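PDB 3E9D: fructose-2,6-bisphosphatase TIGAR B from Danio rerio, which probably hydrolyses fructose-2,6-bisphosphate, and fructose-1,6-bisphosphate as well, lowering the former to slow glycolysis and divert sugar into the pentose phosphate pathway. Local coordinates for residues A[219-224]-A[243-248]; A[8-13]-A[215-220]; A[88-93]-A[116-121]; A[20-25]-A[98-103]. All blocks are in the same frame, centred on the assembly; numbering follows the deposited sequence.

Contact 1: A[219-224]-A[243-248]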
loop_
_atom_site.group_PDB
_atom_site.type_symbol
_atom_site.label_atom_id
_atom_site.label_comp_id
_atom_site.label_asym_id
_atom_site.label_seq_id
_atom_site.Cartn_x
_atom_site.Cartn_y
_atom_site.Cartn_z
ATOM N N GLY A 219 2.356 -6.094 -6.793
ATOM C CA GLY A 219 3.351 -6.438 -5.770
ATOM C C GLY A 219 2.700 -6.243 -4.412
ATOM O O GLY A 219 1.885 -5.314 -4.230
ATOM N N ILE A 220 3.036 -7.130 -3.471
ATOM C CA ILE A 220 2.325 -7.220 -2.202
ATOM C C ILE A 220 3.282 -6.988 -1.031
ATOM O O ILE A 220 4.341 -7.640 -0.958
ATOM C CB ILE A 220 1.635 -8.620 -2.026
ATOM C CG1 ILE A 220 0.750 -8.959 -3.241
ATOM C CG2 ILE A 220 0.824 -8.640 -0.740
ATOM C CD1 ILE A 220 0.187 -10.383 -3.231
ATOM N N SER A 221 2.922 -6.053 -0.141
ATOM C CA SER A 221 3.679 -5.800 1.090
ATOM C C SER A 221 2.805 -6.012 2.317
ATOM O O SER A 221 1.574 -5.942 2.227
ATOM C CB SER A 221 4.241 -4.356 1.122
ATOM O OG SER A 221 4.931 -4.063 -0.091
ATOM N N ARG A 222 3.432 -6.228 3.472
ATOM C CA ARG A 222 2.679 -6.477 4.700
ATOM C C ARG A 222 3.378 -5.879 5.912
ATOM O O ARG A 222 4.579 -6.107 6.100
ATOM C CB ARG A 222 2.463 -7.987 4.935
ATOM C CG ARG A 222 1.484 -8.289 6.131
ATOM C CD ARG A 222 1.345 -9.782 6.508
ATOM N NE ARG A 222 0.692 -10.680 5.516
ATOM C CZ ARG A 222 -0.148 -10.253 4.608
ATOM N NH1 ARG A 222 -0.403 -8.970 4.617
ATOM N NH2 ARG A 222 -0.726 -11.058 3.711
ATOM N N PHE A 223 2.613 -5.122 6.709
ATOM C CA PHE A 223 3.059 -4.599 7.992
ATOM C C PHE A 223 2.035 -5.014 9.045
ATOM O O PHE A 223 0.846 -5.140 8.741
ATOM C CB PHE A 223 3.158 -3.054 7.985
ATOM C CG PHE A 223 4.269 -2.515 7.116
ATOM C CD1 PHE A 223 5.479 -2.126 7.685
ATOM C CD2 PHE A 223 4.102 -2.393 5.732
ATOM C CE1 PHE A 223 6.531 -1.637 6.886
ATOM C CE2 PHE A 223 5.139 -1.893 4.922
ATOM C CZ PHE A 223 6.363 -1.516 5.514
ATOM N N ILE A 224 2.515 -5.239 10.267
ATOM C CA ILE A 224 1.657 -5.438 11.417
ATOM C C ILE A 224 1.771 -4.204 12.318
ATOM O O ILE A 224 2.894 -3.792 12.695
ATOM C CB ILE A 224 2.079 -6.694 12.236
ATOM C CG1 ILE A 224 2.363 -7.911 11.326
ATOM C CG2 ILE A 224 1.017 -7.008 13.315
ATOM C CD1 ILE A 224 1.194 -8.305 10.402
ATOM N N PHE A 243 6.960 -8.377 4.813
ATOM C CA PHE A 243 7.558 -8.514 3.485
ATOM C C PHE A 243 7.200 -7.291 2.647
ATOM O O PHE A 243 6.209 -6.589 2.941
ATOM C CB PHE A 243 7.186 -9.850 2.795
ATOM C CG PHE A 243 5.679 -10.129 2.705
ATOM C CD1 PHE A 243 4.911 -9.567 1.684
ATOM C CD2 PHE A 243 5.055 -10.981 3.625
ATOM C CE1 PHE A 243 3.533 -9.843 1.561
ATOM C CE2 PHE A 243 3.668 -11.273 3.532
ATOM C CZ PHE A 243 2.907 -10.703 2.500
ATOM N N ILE A 244 8.030 -7.010 1.641
ATOM C CA ILE A 244 7.879 -5.810 0.814
ATOM C C ILE A 244 7.980 -6.190 -0.658
ATOM O O ILE A 244 8.907 -6.910 -1.060
ATOM C CB ILE A 244 8.977 -4.733 1.111
ATOM C CG1 ILE A 244 9.065 -4.369 2.601
ATOM C CG2 ILE A 244 8.788 -3.460 0.234
ATOM C CD1 ILE A 244 7.920 -3.549 3.108
ATOM N N ASN A 245 7.025 -5.700 -1.446
ATOM C CA ASN A 245 6.997 -5.874 -2.913
ATOM C C ASN A 245 7.106 -7.327 -3.381
ATOM O O ASN A 245 7.775 -7.629 -4.376
ATOM C CB ASN A 245 8.075 -5.014 -3.572
ATOM C CG ASN A 245 7.861 -3.531 -3.336
ATOM O OD1 ASN A 245 6.780 -3.103 -2.918
ATOM N ND2 ASN A 245 8.887 -2.733 -3.622
ATOM N N ARG A 246 6.452 -8.225 -2.646
ATOM C CA ARG A 246 6.443 -9.640 -2.986
ATOM C C ARG A 246 5.624 -9.885 -4.275
ATOM O O ARG A 246 4.539 -9.345 -4.441
ATOM C CB ARG A 246 5.881 -10.453 -1.816
ATOM C CG ARG A 246 5.777 -11.943 -2.103
ATOM C CD ARG A 246 5.245 -12.717 -0.915
ATOM N NE ARG A 246 6.189 -12.777 0.205
ATOM C CZ ARG A 246 5.966 -13.464 1.324
ATOM N NH1 ARG A 246 4.828 -14.161 1.467
ATOM N NH2 ARG A 246 6.889 -13.484 2.292
ATOM N N LYS A 247 6.147 -10.726 -5.158
ATOM C CA LYS A 247 5.491 -10.988 -6.433
ATOM C C LYS A 247 5.613 -12.471 -6.808
ATOM O O LYS A 247 5.701 -12.816 -7.987
ATOM C CB LYS A 247 6.057 -10.058 -7.513
ATOM C CG LYS A 247 7.589 -10.111 -7.630
ATOM C CD LYS A 247 8.119 -9.460 -8.914
ATOM C CE LYS A 247 7.368 -9.956 -10.157
ATOM N NZ LYS A 247 8.079 -9.650 -11.453
ATOM N N ASP A 248 5.593 -13.337 -5.793
ATOM C CA ASP A 248 5.639 -14.789 -5.992
ATOM C C ASP A 248 4.480 -15.258 -6.866
ATOM O O ASP A 248 4.647 -16.165 -7.700
ATOM C CB ASP A 248 5.604 -15.528 -4.649
ATOM C CG ASP A 248 6.828 -15.235 -3.769
ATOM O OD1 ASP A 248 7.832 -14.731 -4.300
ATOM O OD2 ASP A 248 6.789 -15.513 -2.541
#

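Contact 2: A[8-13]-A[215-220]. With PO4 (phosphate ion), chain C; PO4 (phosphate ion), chain D.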
loop_
_atom_site.group_PDB
_atom_site.type_symbol
_atom_site.label_atom_id
_atom_site.label_comp_id
_atom_site.label_asym_id
_atom_site.label_seq_id
_atom_site.Cartn_x
_atom_site.Cartn_y
_atom_site.Cartn_z
ATOM N N ILE A 8 -0.738 -4.510 1.542
ATOM C CA ILE A 8 -0.723 -3.396 0.607
ATOM C C ILE A 8 -0.412 -3.924 -0.791
ATOM O O ILE A 8 0.609 -4.607 -0.989
ATOM C CB ILE A 8 0.381 -2.384 0.983
ATOM C CG1 ILE A 8 0.157 -1.831 2.405
ATOM C CG2 ILE A 8 0.447 -1.230 -0.077
ATOM C CD1 ILE A 8 1.373 -1.010 2.961
ATOM N N VAL A 9 -1.269 -3.598 -1.756
ATOM C CA VAL A 9 -1.119 -4.115 -3.115
ATOM C C VAL A 9 -1.153 -2.970 -4.121
ATOM O O VAL A 9 -2.047 -2.125 -4.070
ATOM C CB VAL A 9 -2.244 -5.157 -3.452
ATOM C CG1 VAL A 9 -2.029 -5.803 -4.845
ATOM C CG2 VAL A 9 -2.351 -6.230 -2.350
ATOM N N ARG A 10 -0.177 -2.921 -5.025
ATOM C CA ARG A 10 -0.266 -1.991 -6.160
ATOM C C ARG A 10 -1.252 -2.532 -7.228
ATOM O O ARG A 10 -1.323 -3.743 -7.465
ATOM C CB ARG A 10 1.123 -1.750 -6.778
ATOM C CG ARG A 10 1.093 -0.803 -8.003
ATOM C CD ARG A 10 2.495 -0.558 -8.583
ATOM N NE ARG A 10 2.398 0.274 -9.772
ATOM C CZ ARG A 10 3.192 0.161 -10.835
ATOM N NH1 ARG A 10 4.168 -0.753 -10.876
ATOM N NH2 ARG A 10 2.991 0.956 -11.866
ATOM N N HIS A 11 -1.985 -1.643 -7.889
ATOM C CA HIS A 11 -2.938 -2.046 -8.937
ATOM C C HIS A 11 -2.238 -2.856 -10.052
ATOM O O HIS A 11 -1.013 -2.746 -10.260
ATOM C CB HIS A 11 -3.607 -0.793 -9.553
ATOM C CG HIS A 11 -2.668 0.002 -10.400
ATOM N ND1 HIS A 11 -2.418 -0.314 -11.717
ATOM C CD2 HIS A 11 -1.855 1.042 -10.098
ATOM C CE1 HIS A 11 -1.503 0.506 -12.202
ATOM N NE2 HIS A 11 -1.138 1.336 -11.239
ATOM N N GLY A 12 -3.031 -3.607 -10.813
ATOM C CA GLY A 12 -2.509 -4.378 -11.949
ATOM C C GLY A 12 -2.127 -3.492 -13.122
ATOM O O GLY A 12 -2.570 -2.354 -13.206
ATOM N N GLU A 13 -1.327 -4.030 -14.037
ATOM C CA GLU A 13 -0.857 -3.303 -15.224
ATOM C C GLU A 13 -1.940 -2.627 -16.082
ATOM O O GLU A 13 -2.991 -3.225 -16.350
ATOM C CB GLU A 13 -0.052 -4.253 -16.104
ATOM C CG GLU A 13 0.816 -3.547 -17.106
ATOM C CD GLU A 13 1.628 -4.521 -17.925
ATOM O OE1 GLU A 13 2.679 -5.006 -17.448
ATOM O OE2 GLU A 13 1.209 -4.799 -19.050
ATOM N N CYS A 215 7.544 -0.773 -6.338
ATOM C CA CYS A 215 6.619 -1.910 -6.270
ATOM C C CYS A 215 6.141 -2.326 -7.658
ATOM O O CYS A 215 5.705 -1.468 -8.441
ATOM C CB CYS A 215 5.403 -1.589 -5.404
ATOM S SG CYS A 215 4.383 -3.087 -5.073
ATOM N N PRO A 216 6.212 -3.633 -7.974
ATOM C CA PRO A 216 5.687 -4.049 -9.293
ATOM C C PRO A 216 4.173 -4.013 -9.291
ATOM O O PRO A 216 3.568 -3.898 -8.227
ATOM C CB PRO A 216 6.180 -5.493 -9.449
ATOM C CG PRO A 216 6.447 -5.969 -8.038
ATOM C CD PRO A 216 6.833 -4.746 -7.231
ATOM N N ASN A 217 3.567 -4.101 -10.472
ATOM C CA ASN A 217 2.113 -4.231 -10.572
ATOM C C ASN A 217 1.635 -5.463 -9.785
ATOM O O ASN A 217 2.132 -6.578 -10.001
ATOM C CB ASN A 217 1.692 -4.358 -12.037
ATOM C CG ASN A 217 1.772 -3.053 -12.788
ATOM O OD1 ASN A 217 2.551 -2.930 -13.722
ATOM N ND2 ASN A 217 0.944 -2.082 -12.412
ATOM N N THR A 218 0.672 -5.255 -8.888
ATOM C CA THR A 218 0.189 -6.276 -7.934
ATOM C C THR A 218 1.241 -6.811 -6.941
ATOM O O THR A 218 1.023 -7.843 -6.305
ATOM C CB THR A 218 -0.618 -7.455 -8.600
ATOM O OG1 THR A 218 0.268 -8.345 -9.301
ATOM C CG2 THR A 218 -1.671 -6.912 -9.551
ATOM N N GLY A 219 2.356 -6.094 -6.793
ATOM C CA GLY A 219 3.351 -6.438 -5.770
ATOM C C GLY A 219 2.700 -6.243 -4.412
ATOM O O GLY A 219 1.885 -5.314 -4.230
ATOM N N ILE A 220 3.036 -7.130 -3.471
ATOM C CA ILE A 220 2.325 -7.220 -2.202
ATOM C C ILE A 220 3.282 -6.988 -1.031
ATOM O O ILE A 220 4.341 -7.640 -0.958
ATOM C CB ILE A 220 1.635 -8.620 -2.026
ATOM C CG1 ILE A 220 0.750 -8.959 -3.241
ATOM C CG2 ILE A 220 0.824 -8.640 -0.740
ATOM C CD1 ILE A 220 0.187 -10.383 -3.231
HETATM P P PO4 C . 0.652 3.812 -10.901
HETATM O O1 PO4 C . -0.744 4.362 -10.758
HETATM O O2 PO4 C . 0.996 2.809 -9.825
HETATM O O3 PO4 C . 0.806 3.106 -12.228
HETATM O O4 PO4 C . 1.654 4.946 -10.884
HETATM P P PO4 D . 5.514 -0.824 -14.244
HETATM O O1 PO4 D . 5.076 0.581 -13.885
HETATM O O2 PO4 D . 5.835 -1.586 -12.961
HETATM O O3 PO4 D . 4.441 -1.553 -15.039
HETATM O O4 PO4 D . 6.758 -0.740 -15.125
HETATM O O HOH W 1 3.413 -5.293 -14.838
#

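Contact 3: A[88-93]-A[116-121]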
loop_
_atom_site.group_PDB
_atom_site.type_symbol
_atom_site.label_atom_id
_atom_site.label_comp_id
_atom_site.label_asym_id
_atom_site.label_seq_id
_atom_site.Cartn_x
_atom_site.Cartn_y
_atom_site.Cartn_z
ATOM N N ARG A 88 -4.813 7.911 -3.653
ATOM C CA ARG A 88 -4.520 8.157 -5.072
ATOM C C ARG A 88 -3.033 8.315 -5.310
ATOM O O ARG A 88 -2.270 8.695 -4.405
ATOM C CB ARG A 88 -5.276 9.383 -5.627
ATOM C CG ARG A 88 -4.835 10.752 -5.046
ATOM C CD ARG A 88 -5.898 11.851 -5.376
ATOM N NE ARG A 88 -5.493 13.167 -4.877
ATOM C CZ ARG A 88 -5.705 13.620 -3.639
ATOM N NH1 ARG A 88 -6.315 12.866 -2.721
ATOM N NH2 ARG A 88 -5.297 14.840 -3.311
ATOM N N GLU A 89 -2.636 8.044 -6.544
ATOM C CA GLU A 89 -1.255 8.147 -6.952
ATOM C C GLU A 89 -0.737 9.589 -6.804
ATOM O O GLU A 89 -1.509 10.543 -6.882
ATOM C CB GLU A 89 -1.129 7.695 -8.416
ATOM C CG GLU A 89 0.313 7.719 -8.990
ATOM C CD GLU A 89 1.309 6.900 -8.156
ATOM O OE1 GLU A 89 1.419 7.147 -6.933
ATOM O OE2 GLU A 89 1.994 6.001 -8.721
ATOM N N ARG A 90 0.573 9.728 -6.596
ATOM C CA ARG A 90 1.233 11.012 -6.690
ATOM C C ARG A 90 0.812 11.766 -7.956
ATOM O O ARG A 90 0.789 11.199 -9.061
ATOM C CB ARG A 90 2.748 10.811 -6.684
ATOM C CG ARG A 90 3.524 12.109 -6.792
ATOM C CD ARG A 90 5.002 11.870 -6.484
ATOM N NE ARG A 90 5.689 13.152 -6.451
ATOM C CZ ARG A 90 7.003 13.299 -6.369
ATOM N NH1 ARG A 90 7.800 12.225 -6.296
ATOM N NH2 ARG A 90 7.511 14.524 -6.357
ATOM N N GLY A 91 0.471 13.046 -7.796
ATOM C CA GLY A 91 0.120 13.873 -8.953
ATOM C C GLY A 91 1.358 14.261 -9.740
ATOM O O GLY A 91 2.366 14.661 -9.157
ATOM N N PHE A 92 1.279 14.161 -11.068
ATOM C CA PHE A 92 2.411 14.532 -11.931
ATOM C C PHE A 92 2.133 15.736 -12.828
ATOM O O PHE A 92 2.959 16.066 -13.663
ATOM C CB PHE A 92 2.894 13.319 -12.763
ATOM C CG PHE A 92 3.471 12.215 -11.913
ATOM C CD1 PHE A 92 4.702 12.378 -11.291
ATOM C CD2 PHE A 92 2.755 11.050 -11.683
ATOM C CE1 PHE A 92 5.222 11.378 -10.471
ATOM C CE2 PHE A 92 3.279 10.033 -10.861
ATOM C CZ PHE A 92 4.496 10.199 -10.265
ATOM N N GLY A 93 0.970 16.376 -12.664
ATOM C CA GLY A 93 0.693 17.659 -13.332
ATOM C C GLY A 93 0.887 17.546 -14.831
ATOM O O GLY A 93 0.402 16.588 -15.461
ATOM N N ASP A 116 14.631 15.529 -6.454
ATOM C CA ASP A 116 14.259 16.861 -5.974
ATOM C C ASP A 116 13.117 17.493 -6.784
ATOM O O ASP A 116 12.506 18.467 -6.349
ATOM C CB ASP A 116 15.458 17.817 -6.061
ATOM C CG ASP A 116 16.567 17.500 -5.057
ATOM O OD1 ASP A 116 16.335 16.743 -4.076
ATOM O OD2 ASP A 116 17.686 18.042 -5.253
ATOM N N TYR A 117 12.857 16.964 -7.975
ATOM C CA TYR A 117 12.023 17.667 -8.935
ATOM C C TYR A 117 10.528 17.336 -8.834
ATOM O O TYR A 117 10.139 16.181 -8.736
ATOM C CB TYR A 117 12.535 17.418 -10.355
ATOM C CG TYR A 117 11.772 18.183 -11.409
ATOM C CD1 TYR A 117 11.916 19.566 -11.535
ATOM C CD2 TYR A 117 10.900 17.525 -12.276
ATOM C CE1 TYR A 117 11.207 20.277 -12.503
ATOM C CE2 TYR A 117 10.190 18.223 -13.244
ATOM C CZ TYR A 117 10.352 19.599 -13.351
ATOM O OH TYR A 117 9.657 20.290 -14.311
ATOM N N THR A 118 9.704 18.376 -8.863
ATOM C CA THR A 118 8.259 18.224 -8.998
ATOM C C THR A 118 7.821 19.041 -10.213
ATOM O O THR A 118 8.086 20.238 -10.281
ATOM C CB THR A 118 7.520 18.687 -7.723
ATOM O OG1 THR A 118 7.874 17.819 -6.647
ATOM C CG2 THR A 118 5.974 18.663 -7.913
ATOM N N PRO A 119 7.165 18.388 -11.184
ATOM C CA PRO A 119 6.755 19.133 -12.374
ATOM C C PRO A 119 5.620 20.132 -12.060
ATOM O O PRO A 119 4.927 19.974 -11.055
ATOM C CB PRO A 119 6.311 18.028 -13.348
ATOM C CG PRO A 119 5.924 16.883 -12.474
ATOM C CD PRO A 119 6.799 16.961 -11.252
ATOM N N PRO A 120 5.449 21.163 -12.896
ATOM C CA PRO A 120 4.315 22.082 -12.645
ATOM C C PRO A 120 2.975 21.320 -12.611
ATOM O O PRO A 120 2.755 20.415 -13.416
ATOM C CB PRO A 120 4.382 23.057 -13.830
ATOM C CG PRO A 120 5.881 23.050 -14.208
ATOM C CD PRO A 120 6.267 21.586 -14.054
ATOM N N GLY A 121 2.117 21.688 -11.663
ATOM C CA GLY A 121 0.880 20.978 -11.377
ATOM C C GLY A 121 1.028 19.686 -10.591
ATOM O O GLY A 121 0.032 19.053 -10.283
HETATM O O HOH W 2 10.442 15.065 -6.453
HETATM O O HOH W 3 -1.440 16.042 -10.920
#

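Contact 4: A[20-25]-A[98-103]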
loop_
_atom_site.group_PDB
_atom_site.type_symbol
_atom_site.label_atom_id
_atom_site.label_comp_id
_atom_site.label_asym_id
_atom_site.label_seq_id
_atom_site.Cartn_x
_atom_site.Cartn_y
_atom_site.Cartn_z
ATOM N N LYS A 20 5.255 2.679 -20.574
ATOM C CA LYS A 20 6.104 3.504 -19.706
ATOM C C LYS A 20 5.757 4.994 -19.789
ATOM O O LYS A 20 6.639 5.863 -19.871
ATOM C CB LYS A 20 7.590 3.232 -19.959
ATOM C CG LYS A 20 7.966 1.769 -19.796
ATOM C CD LYS A 20 9.442 1.556 -20.055
ATOM C CE LYS A 20 9.827 0.064 -19.947
ATOM N NZ LYS A 20 9.646 -0.446 -18.545
ATOM N N LEU A 21 4.453 5.267 -19.763
ATOM C CA LEU A 21 3.928 6.630 -19.653
ATOM C C LEU A 21 3.551 6.920 -18.201
ATOM O O LEU A 21 3.045 6.046 -17.520
ATOM C CB LEU A 21 2.701 6.793 -20.540
ATOM C CG LEU A 21 2.852 6.386 -22.008
ATOM C CD1 LEU A 21 1.533 6.586 -22.741
ATOM C CD2 LEU A 21 3.956 7.208 -22.645
ATOM N N LEU A 22 3.795 8.147 -17.736
ATOM C CA LEU A 22 3.465 8.526 -16.355
ATOM C C LEU A 22 1.972 8.534 -16.099
ATOM O O LEU A 22 1.207 9.191 -16.822
ATOM C CB LEU A 22 4.031 9.894 -16.003
ATOM C CG LEU A 22 5.383 9.988 -15.317
ATOM C CD1 LEU A 22 5.673 11.455 -15.119
ATOM C CD2 LEU A 22 5.405 9.240 -13.960
ATOM N N GLN A 23 1.560 7.816 -15.058
ATOM C CA GLN A 23 0.139 7.716 -14.732
ATOM C C GLN A 23 -0.159 8.234 -13.321
ATOM O O GLN A 23 0.214 7.601 -12.338
ATOM C CB GLN A 23 -0.316 6.260 -14.880
ATOM C CG GLN A 23 -1.750 6.118 -15.380
ATOM C CD GLN A 23 -2.163 4.668 -15.571
ATOM O OE1 GLN A 23 -3.286 4.402 -15.942
ATOM N NE2 GLN A 23 -1.280 3.742 -15.272
ATOM N N GLY A 24 -0.830 9.375 -13.217
ATOM C CA GLY A 24 -1.053 10.012 -11.919
ATOM C C GLY A 24 -2.518 10.051 -11.536
ATOM O O GLY A 24 -3.178 9.023 -11.491
ATOM N N GLN A 25 -3.031 11.245 -11.269
ATOM C CA GLN A 25 -4.397 11.400 -10.760
ATOM C C GLN A 25 -5.391 11.783 -11.830
ATOM O O GLN A 25 -6.599 11.706 -11.592
ATOM C CB GLN A 25 -4.447 12.468 -9.657
ATOM C CG GLN A 25 -3.413 12.291 -8.587
ATOM C CD GLN A 25 -3.515 13.327 -7.472
ATOM O OE1 GLN A 25 -4.474 14.085 -7.404
ATOM N NE2 GLN A 25 -2.533 13.337 -6.579
ATOM N N ARG A 98 2.950 11.602 -20.321
ATOM C CA ARG A 98 4.185 11.705 -21.091
ATOM C C ARG A 98 5.098 10.571 -20.676
ATOM O O ARG A 98 4.984 10.079 -19.565
ATOM C CB ARG A 98 4.919 13.025 -20.812
ATOM C CG ARG A 98 4.116 14.294 -20.991
ATOM C CD ARG A 98 3.937 14.623 -22.435
ATOM N NE ARG A 98 4.407 15.972 -22.728
ATOM C CZ ARG A 98 5.523 16.252 -23.398
ATOM N NH1 ARG A 98 6.298 15.273 -23.859
ATOM N NH2 ARG A 98 5.863 17.518 -23.616
ATOM N N PRO A 99 6.029 10.167 -21.564
ATOM C CA PRO A 99 7.005 9.149 -21.208
ATOM C C PRO A 99 7.657 9.516 -19.896
ATOM O O PRO A 99 7.941 10.689 -19.674
ATOM C CB PRO A 99 8.033 9.250 -22.339
ATOM C CG PRO A 99 7.249 9.692 -23.510
ATOM C CD PRO A 99 6.174 10.606 -22.970
ATOM N N LYS A 100 7.858 8.536 -19.024
ATOM C CA LYS A 100 8.642 8.723 -17.801
ATOM C C LYS A 100 10.003 9.382 -18.097
ATOM O O LYS A 100 10.587 10.047 -17.239
ATOM C CB LYS A 100 8.865 7.383 -17.101
ATOM C CG LYS A 100 7.629 6.766 -16.453
ATOM C CD LYS A 100 7.948 5.352 -15.992
ATOM C CE LYS A 100 6.845 4.780 -15.127
ATOM N NZ LYS A 100 7.069 5.095 -13.699
ATOM N N GLU A 101 10.495 9.194 -19.321
ATOM C CA GLU A 101 11.750 9.806 -19.763
ATOM C C GLU A 101 11.644 11.319 -19.925
ATOM O O GLU A 101 12.632 12.030 -19.762
ATOM C CB GLU A 101 12.220 9.175 -21.080
ATOM C CG GLU A 101 12.591 7.706 -20.928
ATOM C CD GLU A 101 13.478 7.466 -19.709
ATOM O OE1 GLU A 101 14.654 7.905 -19.747
ATOM O OE2 GLU A 101 12.994 6.855 -18.722
ATOM N N HIS A 102 10.450 11.795 -20.270
ATOM C CA HIS A 102 10.198 13.222 -20.395
ATOM C C HIS A 102 10.350 13.920 -19.037
ATOM O O HIS A 102 10.905 15.017 -18.962
ATOM C CB HIS A 102 8.821 13.476 -21.017
ATOM C CG HIS A 102 8.430 14.920 -21.051
ATOM N ND1 HIS A 102 9.037 15.837 -21.884
ATOM C CD2 HIS A 102 7.493 15.606 -20.355
ATOM C CE1 HIS A 102 8.489 17.025 -21.699
ATOM N NE2 HIS A 102 7.549 16.913 -20.777
ATOM N N LEU A 103 9.885 13.268 -17.972
ATOM C CA LEU A 103 10.046 13.794 -16.614
ATOM C C LEU A 103 11.519 13.992 -16.249
ATOM O O LEU A 103 11.877 14.995 -15.617
ATOM C CB LEU A 103 9.347 12.901 -15.581
ATOM C CG LEU A 103 9.295 13.418 -14.132
ATOM C CD1 LEU A 103 8.597 14.772 -14.028
ATOM C CD2 LEU A 103 8.642 12.411 -13.180
HETATM O O HOH W 4 9.481 6.679 -20.831
#

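Contact 1: A[219-224]-A[243-248]
F243 meets I220 and R222 at a G1 beta bulge in the antiparallel hairpin of strands 220-230 and 233-246, where N245 and R246 both face I220. N245 has the positive phi of the first bulge position. I220 N to R246 O and R246 N to I220 O are both 2.8 Å hydrogen bonds, and R222 N adds a third to F243 O. With chi1 at 54°, F243 CG stands between its own backbone N and carbonyl carbon, and its ring lies back over strand 220-230. I220 O comes in at the ring edge, 3.3 Å from F243 CD1, while I220 CG2 packs 3.8 Å from F243 CE1. Over one face R222 CB makes a CH-pi contact, 3.8 Å from the ring centroid; R246 CZ lies over the opposite face. R222 and R246 reach on to A167 O and D169 respectively. With an alanine here instead of F243, a gap is likely to open between these two arginines, leaving their guanidinium groups less firmly placed. Beyond the ring, the backbone itself is gripped by a serine: S221 OG accepts N245 N at 3.0 Å, almost straight at 175°.

Contact 2: A[8-13]-A[215-220]
R10 runs out fully extended, chi1 179° with the next two torsions equally straight, while N217 at chi1 -75° swings CG away from its carbonyl carbon, and the two side chains stack. N217 ND2 sits 3.5 Å above the centre of the R10 guanidinium, the amide and guanidinium planes 24° apart. The same ND2 donates to H11 O at 3.0 Å, with the acceptor in the amide plane, and also to N17 OD1, which probably fixes the rotation of the amide. Loop 215-220 makes a type II turn from P216 to G219; G219 O at its end accepts R10 N, and C215 O, just ahead of it, accepts R10 NH1 at 3.0 Å. R10, H11 and G12 form the RHG signature of the histidine phosphatases, H11 being the phosphohistidine residue. Round the guanidinium edge, R10 NE binds O2 of phosphate C at 2.9 Å, and R10 NH1 binds O2 of phosphate D at 2.8 Å; R10 NH2 serves both ions. A leucine in place of R10 would probably leave both phosphates short of donors and the N217 amide without its stacking partner. One arginine spanning two anions beside H11 is consistent with a pocket made to hold phosphoryl groups.

Contact 3: A[88-93]-A[116-121]
G93 and G121 press together backbone to backbone, their CA atoms 3.9 Å apart, and this is the tight end of the contact. G93 CA also sends a C-H towards P120 O at 3.4 Å. There is no room here for a side chain on G93: a CB would run into P120 O and G121 C, and both glycines have positive phi. Water 3 accepts from G93 N at this end. Just beside them the P119 ring comes up against the F92 carbonyl, CG to O 3.3 Å, while P119 leans on L103 as well. The two segments are the loops that enter and leave helix 100-110, their touching parts running in directions 67° apart, so the contact closes that helical excursion of the histidine phosphatase fold near its base. The R90 end is looser, held by a weak bond and a water bridge. R90 stretches out, chi1 179°, and puts NH2 3.3 Å from T118 OG1, near the guanidinium plane but poorly aimed. Water 2 fills in, accepting from R90 NH2 at 3.0 Å and donating to Y117 O at 2.6 Å. The firmer hold on this arginine is E123 O, which takes its NE. Towards the active site, R90 N donates to OE1 of E89, the inferred proton donor/acceptor, at 2.7 Å.

Contact 4: A[20-25]-A[98-103]
L22 and R98 are joined by a nearly straight backbone bond, L22 N to R98 O at 2.9 Å, and K100 N returns one to K20 O at 3.1 Å and 172°. These two bonds bracket L21 and P99, whose backbones form a single bridge, with L21 CD2 coming to 4.1 Å from P99 CD. The apolar weight falls on L22. Its CD1 touches L103 CD2 at 3.7 Å, the two leucines crossing at about a right angle, and its CG meets the aliphatic part of K100, CG to CG 4.1 Å. That part of K100 is placed by chi1 -71°, which turns CG away from the carbonyl carbon, back over K20 O. L22 holds chi1 at -94°, away from the usual staggered positions, which may reflect a tight fit against L103 and K100. In the next shell F92 and A95 close on L22, and Y117 and P119 on L103. Y16 packs against L21, and a Schellman motif at K20 ends the preceding helix, after which the chain runs into L21 and L22. On the outer side the R98 guanidinium lies flat on the H102 ring, H102 NE2 3.3 Å above its plane. K20 O serves the first turn of helix 100-110 twice, taking K100 N directly and reaching E101 N through water 4; the helix end would probably polarise this carbonyl, and the pairing gives two N-H groups of that turn a partner.

Contacts 1 and 2 belong to the central mixed sheet: strand 220-230 lies between strands 2-10 and 233-246, and the two share G219 and I220, with centres about 9 Å apart. Contacts 3 and 4, on one side of the chain's centre, have centres about 10 Å apart. Both involve the surroundings of helix 100-110, and Q25 bonds to E89 O. Their centres lie about 18 to 25 Å from those of contacts 1 and 2. Along the chain, contacts 3 and 4 interlock, their segments alternating, and both are nested inside the long loop that contact 2 closes; contact 1 follows as a local hairpin. H11 comes from the loop ending strand 2-10, in contact 2, and E89 from that after strand 81-83, in contact 3, so the active site draws on both groups.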